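Local coordinates for protein alanine glyoxylate transaminase (Thermococcus litoralis, PDB 2ZC0) that probably transfers the amino group of alanine to glyoxylate, using pyridoxal 5'-phosphate as cofactor and working as a homodimer, at residues L137-L142 against L177-P182; K145-P150 against E162-E167; L111-R116 against L269-P274. All blocks are in the same frame, centred on the assembly; numbering follows the deposited sequence.

Interaction 1. Residues L137-L142 against L177-P182; sequences LAFEQL and LIYTIP. With ZN (zinc ion), chain E.
The two segments meet through one aromatic pair, F139 with Y179, yet E140, next to F139 on helix 133-140 and not touching 177-182, grips a zinc ion. F139 turns the edge of its ring toward the face of Y179 in a T-shaped stack, with centroids 6.0 Å apart and planes at 74°. The closest touch is off-centre: F139 CE2 stands 4.2 Å from Y179 CB, which lies near the plane of the F139 ring. Other flanks of the pair are filled by V125, against F139, and by L111, against Y179. At its polar end Y179 OH hydrogen-bonds to D214, and its side chain lies about 4 Å from the bound pyridoxamine phosphate, which also touches I181. The extended chain of E140, with CG beside the backbone N (chi1 -55°), brings OE2 to 2.0 Å from the zinc, to which it is bonded, while OE1 pairs with K15. Water 1 sits 2.5 Å from the zinc, and one further ligand comes from outside the two segments. Helix 133-140 packed on the inner strand 175-180, beside the cofactor, is characteristic of the large domain of fold-type I aminotransferases.

Interaction 2. Residues K145-P150 against E162-E167; sequences KIEGVP and EEKIKE
E147 and K164 meet between strand 145-152 and helix 158-170, their side chains crossing at about a right angle. K164 NZ gives a weak hydrogen bond of 3.5 Å to E147 OE1, part of a salt bridge. K164 has CG opposite the backbone N (chi1 173°) and a chain that bends at chi2 and chi3, while E147 bends at chi2. K164 CE passes 3.8 Å from G148 O, and K164 CB rests 4.3 Å from V149 CG2. E147 has a second charge to serve: its OE2 faces K145 NZ at a long 3.6 Å, and that lysine also gives a weak bond to I146 O. K164 in turn has a long pairing with E167 OE2. Farther round the helix, E162 OE1 is satisfied by K206 and Y207 OH. The backbones of K145 and E147 bond to strand 124-129, at V125 and T127. The segments run roughly antiparallel (149°, axes 9.3 Å apart at closest), strand and helix of a beta-alpha-beta crossover, interrupted by short strand 155-156, that leads past strand 124-129 to the parallel strand 175-180. K145, E147, K164 and E167 are thus linked by long or weak bonds, which implies a network probably more electrostatic than directional.

Interaction 3. Residues L111-R116 against L269-P274; sequences LDLLGR and LMQKQP
L113 lays CD2 against the aliphatic middle of K272, 3.7 Å from its CD, the two side chains crossing at about a right angle. Beyond that touch K272 NZ is bound to A74 O and paired with D276. Q271 slides past L113 in the opposite direction, and its NE2 passes 3.7 Å from L113 CG to give a hydrogen bond of 2.9 Å to L113 O. The bond is bent (N-H...O 137°), with the donor tilted from the carbonyl plane. CG of Q271 sits between its backbone N and carbonyl carbon (chi1 65°), and the rest of the chain runs out straight toward helix 106-118. This ties helix 262-272 to a helix of the large domain that packs on the central sheet, L114 resting on I240 and I258. Q271 OE1 accepts from water 2 at 2.6 Å, and the same water accepts from R116 NH2 at 2.9 Å. Cutting Q271 back to an alanine would probably leave L113 O without this donor and break the water link to R116, with water 2 losing its acceptor. The planes of the R116 guanidinium and the Q271 amide are 83° apart; outside the two segments, R116 NH1 pairs with D112 of the second subunit.

How the interactions relate
The contacts nest along the chain: 145-150/162-167 falls inside the loop closed by interaction 1, which itself falls inside the loop closed by interaction 3. Interactions 1 and 2 have centres about 13 Å apart, share the large mixed sheet through strands 175-180 and 145-152, and touch where E140 packs on I146. Interaction 3, its centre about 15 Å from that of interaction 1, meets it through F139 CE1 and L111 O, 3.5 Å apart; its centre is about 26 Å from that of interaction 2, without touch. Q141 NE2 bonds to Q271 O of the second subunit, so interactions 1 and 3 both lie at the subunit interface, whereas no other chain of the assembly touches interaction 2.

Interaction 1. Residues L137-L142 against L177-P182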
loop_
_atom_site.group_PDB
_atom_site.type_symbol
_atom_site.label_atom_id
_atom_site.label_comp_id
_atom_site.label_asym_id
_atom_site.label_seq_id
_atom_site.Cartn_x
_atom_site.Cartn_y
_atom_site.Cartn_z
ATOM N N LEU A 137 6.161 3.569 -16.760
ATOM C CA LEU A 137 5.859 4.665 -15.837
ATOM C C LEU A 137 4.517 4.367 -15.141
ATOM O O LEU A 137 4.400 4.481 -13.925
ATOM C CB LEU A 137 5.794 5.991 -16.623
ATOM C CG LEU A 137 6.886 7.074 -16.511
ATOM C CD1 LEU A 137 8.213 6.504 -16.077
ATOM C CD2 LEU A 137 6.991 7.819 -17.817
ATOM N N ALA A 138 3.521 3.956 -15.919
ATOM C CA ALA A 138 2.207 3.647 -15.368
ATOM C C ALA A 138 2.293 2.565 -14.303
ATOM O O ALA A 138 1.729 2.716 -13.225
ATOM C CB ALA A 138 1.241 3.207 -16.473
ATOM N N PHE A 139 3.018 1.483 -14.585
ATOM C CA PHE A 139 3.129 0.393 -13.615
ATOM C C PHE A 139 3.986 0.716 -12.396
ATOM O O PHE A 139 3.706 0.233 -11.289
ATOM C CB PHE A 139 3.649 -0.882 -14.286
ATOM C CG PHE A 139 2.677 -1.495 -15.263
ATOM C CD1 PHE A 139 1.409 -0.949 -15.447
ATOM C CD2 PHE A 139 3.026 -2.634 -15.985
ATOM C CE1 PHE A 139 0.501 -1.525 -16.340
ATOM C CE2 PHE A 139 2.129 -3.218 -16.880
ATOM C CZ PHE A 139 0.860 -2.664 -17.055
ATOM N N GLU A 140 5.020 1.525 -12.577
ATOM C CA GLU A 140 5.863 1.871 -11.448
ATOM C C GLU A 140 5.204 2.879 -10.524
ATOM O O GLU A 140 5.488 2.876 -9.322
ATOM C CB GLU A 140 7.214 2.423 -11.908
ATOM C CG GLU A 140 7.970 1.506 -12.843
ATOM C CD GLU A 140 9.363 2.025 -13.158
ATOM O OE1 GLU A 140 9.519 3.259 -13.323
ATOM O OE2 GLU A 140 10.296 1.197 -13.238
ATOM N N GLN A 141 4.348 3.752 -11.052
ATOM C CA GLN A 141 3.696 4.684 -10.138
ATOM C C GLN A 141 2.580 3.952 -9.396
ATOM O O GLN A 141 1.976 4.492 -8.482
ATOM C CB GLN A 141 3.185 5.955 -10.840
ATOM C CG GLN A 141 2.261 5.770 -11.991
ATOM C CD GLN A 141 2.005 7.080 -12.719
ATOM O OE1 GLN A 141 2.832 7.991 -12.686
ATOM N NE2 GLN A 141 0.872 7.174 -13.382
ATOM N N LEU A 142 2.321 2.707 -9.797
ATOM C CA LEU A 142 1.340 1.887 -9.095
ATOM C C LEU A 142 2.142 1.036 -8.116
ATOM O O LEU A 142 1.602 0.163 -7.454
ATOM C CB LEU A 142 0.537 1.013 -10.051
ATOM C CG LEU A 142 -0.564 1.794 -10.804
ATOM C CD1 LEU A 142 -1.120 0.966 -11.992
ATOM C CD2 LEU A 142 -1.701 2.125 -9.805
ATOM N N LEU A 177 2.753 -11.114 -13.773
ATOM C CA LEU A 177 2.391 -10.621 -15.092
ATOM C C LEU A 177 3.579 -10.399 -16.000
ATOM O O LEU A 177 4.704 -10.151 -15.553
ATOM C CB LEU A 177 1.627 -9.286 -14.983
ATOM C CG LEU A 177 0.462 -9.126 -13.999
ATOM C CD1 LEU A 177 0.062 -7.644 -13.914
ATOM C CD2 LEU A 177 -0.706 -9.977 -14.448
ATOM N N ILE A 178 3.291 -10.473 -17.290
ATOM C CA ILE A 178 4.265 -10.239 -18.331
ATOM C C ILE A 178 3.540 -9.331 -19.304
ATOM O O ILE A 178 2.479 -9.690 -19.793
ATOM C CB ILE A 178 4.639 -11.524 -19.081
ATOM C CG1 ILE A 178 5.489 -12.430 -18.198
ATOM C CG2 ILE A 178 5.367 -11.159 -20.373
ATOM C CD1 ILE A 178 5.853 -13.743 -18.879
ATOM N N TYR A 179 4.094 -8.144 -19.529
ATOM C CA TYR A 179 3.546 -7.166 -20.459
ATOM C C TYR A 179 4.408 -7.260 -21.721
ATOM O O TYR A 179 5.645 -7.169 -21.644
ATOM C CB TYR A 179 3.643 -5.756 -19.871
ATOM C CG TYR A 179 3.392 -4.613 -20.848
ATOM C CD1 TYR A 179 4.438 -3.790 -21.262
ATOM C CD2 TYR A 179 2.120 -4.355 -21.359
ATOM C CE1 TYR A 179 4.230 -2.743 -22.161
ATOM C CE2 TYR A 179 1.898 -3.296 -22.269
ATOM C CZ TYR A 179 2.972 -2.504 -22.657
ATOM O OH TYR A 179 2.791 -1.469 -23.559
ATOM N N THR A 180 3.755 -7.444 -22.869
ATOM C CA THR A 180 4.456 -7.559 -24.137
ATOM C C THR A 180 3.729 -6.858 -25.285
ATOM O O THR A 180 2.502 -6.766 -25.298
ATOM C CB THR A 180 4.666 -9.057 -24.510
ATOM O OG1 THR A 180 5.192 -9.161 -25.841
ATOM C CG2 THR A 180 3.346 -9.809 -24.440
ATOM N N ILE A 181 4.513 -6.357 -26.236
ATOM C CA ILE A 181 4.014 -5.674 -27.430
ATOM C C ILE A 181 4.590 -6.504 -28.592
ATOM O O ILE A 181 5.587 -6.126 -29.210
ATOM C CB ILE A 181 4.581 -4.237 -27.520
ATOM C CG1 ILE A 181 4.439 -3.537 -26.157
ATOM C CG2 ILE A 181 3.869 -3.463 -28.631
ATOM C CD1 ILE A 181 5.146 -2.189 -26.046
ATOM N N PRO A 182 3.968 -7.658 -28.892
ATOM C CA PRO A 182 4.415 -8.559 -29.966
ATOM C C PRO A 182 4.612 -7.956 -31.359
ATOM O O PRO A 182 5.628 -8.215 -32.000
ATOM C CB PRO A 182 3.350 -9.663 -29.953
ATOM C CG PRO A 182 2.871 -9.660 -28.513
ATOM C CD PRO A 182 2.753 -8.186 -28.242
HETATM ZN ZN ZN E . 11.884 1.953 -14.285
HETATM O O HOH W 1 13.151 -0.027 -14.965
#

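Interaction 2. Residues K145-P150 against E162-E167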
loop_
_atom_site.group_PDB
_atom_site.type_symbol
_atom_site.label_atom_id
_atom_site.label_comp_id
_atom_site.label_asym_id
_atom_site.label_seq_id
_atom_site.Cartn_x
_atom_site.Cartn_y
_atom_site.Cartn_z
ATOM N N LYS A 145 7.548 -3.269 -9.665
ATOM C CA LYS A 145 8.988 -3.368 -9.869
ATOM C C LYS A 145 9.164 -3.960 -11.270
ATOM O O LYS A 145 8.692 -5.067 -11.547
ATOM C CB LYS A 145 9.603 -4.311 -8.840
ATOM C CG LYS A 145 11.050 -4.027 -8.507
ATOM C CD LYS A 145 11.969 -4.136 -9.714
ATOM C CE LYS A 145 13.384 -3.684 -9.349
ATOM N NZ LYS A 145 14.285 -3.642 -10.530
ATOM N N ILE A 146 9.844 -3.241 -12.152
ATOM C CA ILE A 146 10.026 -3.734 -13.508
ATOM C C ILE A 146 11.313 -4.521 -13.775
ATOM O O ILE A 146 12.405 -4.091 -13.409
ATOM C CB ILE A 146 9.911 -2.551 -14.497
ATOM C CG1 ILE A 146 8.456 -2.073 -14.501
ATOM C CG2 ILE A 146 10.349 -2.966 -15.913
ATOM C CD1 ILE A 146 8.249 -0.811 -15.233
ATOM N N GLU A 147 11.163 -5.698 -14.382
ATOM C CA GLU A 147 12.297 -6.554 -14.760
ATOM C C GLU A 147 12.187 -6.744 -16.268
ATOM O O GLU A 147 11.248 -7.377 -16.750
ATOM C CB GLU A 147 12.222 -7.930 -14.090
ATOM C CG GLU A 147 12.541 -7.970 -12.603
ATOM C CD GLU A 147 13.951 -7.517 -12.274
ATOM O OE1 GLU A 147 14.813 -7.485 -13.185
ATOM O OE2 GLU A 147 14.201 -7.201 -11.089
ATOM N N GLY A 148 13.136 -6.182 -17.011
ATOM C CA GLY A 148 13.110 -6.308 -18.459
ATOM C C GLY A 148 13.801 -7.555 -18.982
ATOM O O GLY A 148 14.623 -8.149 -18.290
ATOM N N VAL A 149 13.438 -7.958 -20.200
ATOM C CA VAL A 149 14.016 -9.119 -20.884
ATOM C C VAL A 149 14.419 -8.618 -22.280
ATOM O O VAL A 149 13.584 -8.118 -23.025
ATOM C CB VAL A 149 12.985 -10.263 -21.068
ATOM C CG1 VAL A 149 13.601 -11.399 -21.890
ATOM C CG2 VAL A 149 12.546 -10.806 -19.716
ATOM N N PRO A 150 15.705 -8.753 -22.651
ATOM C CA PRO A 150 16.232 -8.315 -23.953
ATOM C C PRO A 150 15.437 -8.795 -25.164
ATOM O O PRO A 150 14.827 -9.862 -25.134
ATOM C CB PRO A 150 17.646 -8.893 -23.968
ATOM C CG PRO A 150 18.028 -8.892 -22.530
ATOM C CD PRO A 150 16.763 -9.404 -21.856
ATOM N N GLU A 162 12.655 -17.129 -19.573
ATOM C CA GLU A 162 12.591 -18.212 -18.585
ATOM C C GLU A 162 13.737 -18.181 -17.588
ATOM O O GLU A 162 13.585 -18.604 -16.433
ATOM C CB GLU A 162 12.567 -19.588 -19.262
ATOM C CG GLU A 162 12.480 -20.723 -18.245
ATOM C CD GLU A 162 12.136 -22.066 -18.859
ATOM O OE1 GLU A 162 11.717 -22.965 -18.096
ATOM O OE2 GLU A 162 12.281 -22.231 -20.092
ATOM N N GLU A 163 14.889 -17.700 -18.037
ATOM C CA GLU A 163 16.044 -17.604 -17.158
ATOM C C GLU A 163 15.774 -16.481 -16.177
ATOM O O GLU A 163 16.114 -16.582 -15.008
ATOM C CB GLU A 163 17.320 -17.297 -17.947
ATOM C CG GLU A 163 18.569 -17.275 -17.065
ATOM C CD GLU A 163 18.693 -18.521 -16.186
ATOM O OE1 GLU A 163 18.674 -19.648 -16.739
ATOM O OE2 GLU A 163 18.808 -18.376 -14.943
ATOM N N LYS A 164 15.160 -15.404 -16.653
ATOM C CA LYS A 164 14.841 -14.293 -15.761
ATOM C C LYS A 164 13.859 -14.804 -14.714
ATOM O O LYS A 164 14.060 -14.623 -13.515
ATOM C CB LYS A 164 14.219 -13.131 -16.539
ATOM C CG LYS A 164 13.698 -12.001 -15.644
ATOM C CD LYS A 164 14.782 -11.411 -14.740
ATOM C CE LYS A 164 15.768 -10.533 -15.504
ATOM N NZ LYS A 164 16.813 -9.946 -14.599
ATOM N N ILE A 165 12.809 -15.470 -15.184
ATOM C CA ILE A 165 11.792 -16.016 -14.292
ATOM C C ILE A 165 12.426 -16.920 -13.236
ATOM O O ILE A 165 12.116 -16.798 -12.056
ATOM C CB ILE A 165 10.722 -16.778 -15.100
ATOM C CG1 ILE A 165 9.892 -15.769 -15.899
ATOM C CG2 ILE A 165 9.835 -17.601 -14.173
ATOM C CD1 ILE A 165 8.926 -16.398 -16.894
ATOM N N LYS A 166 13.330 -17.807 -13.647
ATOM C CA LYS A 166 14.000 -18.699 -12.694
ATOM C C LYS A 166 14.894 -17.885 -11.769
ATOM O O LYS A 166 15.064 -18.211 -10.595
ATOM C CB LYS A 166 14.844 -19.737 -13.429
ATOM C CG LYS A 166 14.050 -20.741 -14.250
ATOM C CD LYS A 166 14.981 -21.770 -14.903
ATOM C CE LYS A 166 14.190 -22.888 -15.556
ATOM N NZ LYS A 166 15.050 -23.789 -16.378
ATOM N N GLU A 167 15.468 -16.821 -12.307
ATOM C CA GLU A 167 16.333 -15.953 -11.530
ATOM C C GLU A 167 15.482 -15.321 -10.398
ATOM O O GLU A 167 15.846 -15.393 -9.223
ATOM C CB GLU A 167 16.910 -14.882 -12.467
ATOM C CG GLU A 167 18.299 -14.374 -12.137
ATOM C CD GLU A 167 19.126 -14.131 -13.405
ATOM O OE1 GLU A 167 19.675 -15.120 -13.960
ATOM O OE2 GLU A 167 19.208 -12.963 -13.854
#

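Interaction 3. Residues L111-R116 against L269-P274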
loop_
_atom_site.group_PDB
_atom_site.type_symbol
_atom_site.label_atom_id
_atom_site.label_comp_id
_atom_site.label_asym_id
_atom_site.label_seq_id
_atom_site.Cartn_x
_atom_site.Cartn_y
_atom_site.Cartn_z
ATOM N N LEU A 111 -4.462 -0.070 -19.959
ATOM C CA LEU A 111 -3.290 -0.526 -19.215
ATOM C C LEU A 111 -3.302 -0.025 -17.756
ATOM O O LEU A 111 -2.823 -0.715 -16.864
ATOM C CB LEU A 111 -2.009 -0.063 -19.924
ATOM C CG LEU A 111 -1.179 -0.975 -20.860
ATOM C CD1 LEU A 111 -1.748 -2.375 -20.950
ATOM C CD2 LEU A 111 -1.090 -0.324 -22.231
ATOM N N ASP A 112 -3.839 1.170 -17.520
ATOM C CA ASP A 112 -3.916 1.727 -16.171
ATOM C C ASP A 112 -5.001 0.974 -15.381
ATOM O O ASP A 112 -4.799 0.593 -14.225
ATOM C CB ASP A 112 -4.235 3.230 -16.251
ATOM C CG ASP A 112 -4.488 3.857 -14.887
ATOM O OD1 ASP A 112 -5.677 4.026 -14.540
ATOM O OD2 ASP A 112 -3.522 4.168 -14.168
ATOM N N LEU A 113 -6.142 0.744 -16.021
ATOM C CA LEU A 113 -7.220 0.005 -15.383
ATOM C C LEU A 113 -6.722 -1.393 -14.975
ATOM O O LEU A 113 -6.961 -1.836 -13.853
ATOM C CB LEU A 113 -8.426 -0.082 -16.337
ATOM C CG LEU A 113 -9.592 0.872 -16.000
ATOM C CD1 LEU A 113 -9.056 2.207 -15.563
ATOM C CD2 LEU A 113 -10.540 1.021 -17.189
ATOM N N LEU A 114 -5.998 -2.064 -15.871
ATOM C CA LEU A 114 -5.459 -3.385 -15.574
ATOM C C LEU A 114 -4.417 -3.358 -14.444
ATOM O O LEU A 114 -4.381 -4.253 -13.602
ATOM C CB LEU A 114 -4.806 -4.007 -16.823
ATOM C CG LEU A 114 -5.581 -4.948 -17.775
ATOM C CD1 LEU A 114 -6.942 -5.365 -17.177
ATOM C CD2 LEU A 114 -5.744 -4.267 -19.099
ATOM N N GLY A 115 -3.548 -2.351 -14.439
ATOM C CA GLY A 115 -2.536 -2.289 -13.406
ATOM C C GLY A 115 -3.147 -2.119 -12.033
ATOM O O GLY A 115 -2.680 -2.690 -11.043
ATOM N N ARG A 116 -4.211 -1.338 -11.969
ATOM C CA ARG A 116 -4.864 -1.095 -10.700
ATOM C C ARG A 116 -5.518 -2.344 -10.112
ATOM O O ARG A 116 -5.568 -2.513 -8.904
ATOM C CB ARG A 116 -5.875 0.033 -10.867
ATOM C CG ARG A 116 -5.204 1.336 -11.275
ATOM C CD ARG A 116 -6.212 2.468 -11.317
ATOM N NE ARG A 116 -7.035 2.426 -10.111
ATOM C CZ ARG A 116 -7.710 3.455 -9.614
ATOM N NH1 ARG A 116 -7.656 4.637 -10.233
ATOM N NH2 ARG A 116 -8.431 3.279 -8.505
ATOM N N LEU A 269 -14.389 -3.803 -14.537
ATOM C CA LEU A 269 -15.644 -3.135 -14.823
ATOM C C LEU A 269 -16.194 -2.401 -13.578
ATOM O O LEU A 269 -16.652 -1.274 -13.688
ATOM C CB LEU A 269 -16.649 -4.173 -15.325
ATOM C CG LEU A 269 -17.388 -3.948 -16.653
ATOM C CD1 LEU A 269 -16.465 -3.351 -17.705
ATOM C CD2 LEU A 269 -17.948 -5.299 -17.127
ATOM N N MET A 270 -16.149 -3.049 -12.413
ATOM C CA MET A 270 -16.638 -2.459 -11.161
ATOM C C MET A 270 -15.937 -1.164 -10.803
ATOM O O MET A 270 -16.554 -0.254 -10.271
ATOM C CB MET A 270 -16.442 -3.408 -9.983
ATOM C CG MET A 270 -17.455 -4.519 -9.806
ATOM S SD MET A 270 -17.203 -5.340 -8.172
ATOM C CE MET A 270 -18.412 -6.670 -8.280
ATOM N N GLN A 271 -14.636 -1.089 -11.073
ATOM C CA GLN A 271 -13.880 0.116 -10.735
ATOM C C GLN A 271 -13.951 1.236 -11.769
ATOM O O GLN A 271 -13.738 2.396 -11.426
ATOM C CB GLN A 271 -12.406 -0.223 -10.493
ATOM C CG GLN A 271 -11.689 -0.733 -11.732
ATOM C CD GLN A 271 -10.160 -0.677 -11.645
ATOM O OE1 GLN A 271 -9.581 -0.462 -10.578
ATOM N NE2 GLN A 271 -9.507 -0.888 -12.779
ATOM N N LYS A 272 -14.272 0.896 -13.016
ATOM C CA LYS A 272 -14.285 1.876 -14.102
ATOM C C LYS A 272 -15.165 3.131 -14.058
ATOM O O LYS A 272 -14.682 4.212 -14.390
ATOM C CB LYS A 272 -14.515 1.159 -15.434
ATOM C CG LYS A 272 -14.116 1.974 -16.651
ATOM C CD LYS A 272 -14.155 1.109 -17.914
ATOM C CE LYS A 272 -13.752 1.908 -19.138
ATOM N NZ LYS A 272 -14.733 2.981 -19.405
ATOM N N GLN A 273 -16.437 3.024 -13.677
ATOM C CA GLN A 273 -17.270 4.230 -13.672
ATOM C C GLN A 273 -16.670 5.339 -12.783
ATOM O O GLN A 273 -16.638 6.496 -13.188
ATOM C CB GLN A 273 -18.724 3.905 -13.270
ATOM C CG GLN A 273 -19.693 5.109 -13.446
ATOM C CD GLN A 273 -21.182 4.741 -13.350
ATOM O OE1 GLN A 273 -21.832 4.427 -14.357
ATOM N NE2 GLN A 273 -21.726 4.789 -12.133
ATOM N N PRO A 274 -16.164 4.996 -11.580
ATOM C CA PRO A 274 -15.573 6.015 -10.696
ATOM C C PRO A 274 -14.188 6.548 -11.121
ATOM O O PRO A 274 -13.630 7.425 -10.451
ATOM C CB PRO A 274 -15.526 5.331 -9.324
ATOM C CG PRO A 274 -16.579 4.257 -9.415
ATOM C CD PRO A 274 -16.461 3.758 -10.837
HETATM O O HOH W 2 -9.270 0.548 -8.229
#